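Local coordinates for TetR/AcrR family transcriptional regulator (Bradyrhizobium diazoefficiens, PDB 6G8G), which probably represses transcription as a TetR-family DNA-binding regulator whose activity responds to flavonoids such as genistein, at residues S40-M44 and D45-K49. Residues are numbered along the deposited sequence; the frame is centred on the assembly and turned at random.
Sequences SATSM and DAIAK
Ser43 reaches forward from the N-cap of helix 44-51 to Ala46, and this start of a helix serves as a worked example of an N-cap reinforced by a hydrophobic staple. Its OG lies between its own backbone N and carbonyl carbon (chi1 64°), a setting that turns the hydroxyl over the first turn, where it accepts from Ala46 N at 3.1 Å along a nearly straight bond, 164° at the hydrogen. The oxygen also brushes the methyl of Ala46 and the methylene of Asp45. Ser43 grips the helix a second time through its main chain: its carbonyl O takes the hydrogen of Ile47 N at 3.1 Å, with the donor in the carbonyl plane. Ala48 N to Met44 O, 3.0 Å, continues the helical pattern.

On the inner face, Ile47 meets the residues before and after the cap. In Thr42 a chi1 of -64° sets OG1 beside the backbone N and CG2 anti to it, which brings the methyl CG2 to 3.7 Å from Ile47 CG1 with CD1 almost as near, the two side chains crossing at about a right angle. Met44, a selenomethionine bent at chi2 and chi3, comes to Ile47 obliquely, its SE 4.1 Å from CD1. Thr42 OG1 turns instead to Gly38 O, while Leu33 of helix 23-37 and Leu68 of helix 65-82 also pack on Ile47. Trimming Ile47 to an alanine is likely to leave Thr42 CG2 and the selenium without their shared apolar partner and to open a gap against Leu33 and Leu68.

In the helix-turn-helix region of a TetR-family regulator, the contact thus divides its work: the serine hydroxyl takes the amide of Ala46, which has no preceding turn of helix to supply a carbonyl, Ser43 O begins the regular i to i+4 pattern at Ile47 N, and the apolar groups anchor the same turn against the domain core.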
# COMPACT_ATOMS: atom_id res chain seq x y z
N SER A 40 -10.38 15.42 -13.32
CA SER A 40 -10.41 16.86 -13.62
C SER A 40 -10.37 17.21 -15.12
O SER A 40 -11.02 18.14 -15.56
CB SER A 40 -9.22 17.54 -12.95
OG SER A 40 -9.40 17.57 -11.56
N ALA A 41 -9.64 16.44 -15.89
CA ALA A 41 -9.59 16.64 -17.31
C ALA A 41 -10.88 16.23 -18.07
O ALA A 41 -10.98 16.41 -19.28
CB ALA A 41 -8.42 15.85 -17.87
N THR A 42 -11.83 15.59 -17.41
CA THR A 42 -13.02 15.16 -18.10
C THR A 42 -14.10 16.17 -17.77
O THR A 42 -14.29 16.47 -16.60
CB THR A 42 -13.44 13.76 -17.64
OG1 THR A 42 -12.42 12.82 -17.98
CG2 THR A 42 -14.75 13.34 -18.28
N SER A 43 -14.82 16.67 -18.77
CA SER A 43 -15.89 17.64 -18.53
C SER A 43 -17.27 17.02 -18.71
O SER A 43 -17.45 16.04 -19.45
CB SER A 43 -15.79 18.81 -19.52
OG SER A 43 -15.98 18.35 -20.85
N MSE A 44 -18.25 17.62 -18.04
CA MSE A 44 -19.64 17.16 -18.16
C MSE A 44 -20.07 17.27 -19.59
O MSE A 44 -20.86 16.48 -20.07
CB MSE A 44 -20.51 17.98 -17.24
CG MSE A 44 -20.37 17.66 -15.76
SE MSE A 44 -20.90 15.81 -15.29
CE MSE A 44 -22.71 16.02 -14.60
N ASP A 45 -19.48 18.20 -20.30
CA ASP A 45 -19.77 18.34 -21.71
C ASP A 45 -19.35 17.11 -22.51
O ASP A 45 -20.13 16.59 -23.31
CB ASP A 45 -19.08 19.61 -22.25
CG ASP A 45 -19.61 20.01 -23.60
OD1 ASP A 45 -20.75 20.53 -23.66
OD2 ASP A 45 -18.90 19.78 -24.60
N ALA A 46 -18.11 16.67 -22.32
CA ALA A 46 -17.59 15.48 -23.00
C ALA A 46 -18.39 14.22 -22.66
O ALA A 46 -18.59 13.36 -23.50
CB ALA A 46 -16.14 15.28 -22.61
N ILE A 47 -18.83 14.13 -21.40
CA ILE A 47 -19.56 12.97 -20.91
C ILE A 47 -20.91 12.88 -21.59
O ILE A 47 -21.33 11.80 -22.03
CB ILE A 47 -19.75 13.04 -19.37
CG1 ILE A 47 -18.42 12.76 -18.66
CG2 ILE A 47 -20.80 12.04 -18.91
CD1 ILE A 47 -18.38 13.13 -17.20
N ALA A 48 -21.57 14.03 -21.69
CA ALA A 48 -22.84 14.07 -22.37
C ALA A 48 -22.70 13.59 -23.81
O ALA A 48 -23.49 12.76 -24.27
CB ALA A 48 -23.42 15.46 -22.32
N LYS A 49 -21.68 14.10 -24.51
CA LYS A 49 -21.50 13.73 -25.91
C LYS A 49 -21.24 12.25 -26.03
O LYS A 49 -21.86 11.58 -26.84
CB LYS A 49 -20.36 14.52 -26.57
CG LYS A 49 -20.64 16.01 -26.71
CD LYS A 49 -19.46 16.74 -27.43
CE LYS A 49 -19.72 16.63 -28.89
NZ LYS A 49 -18.98 17.61 -29.70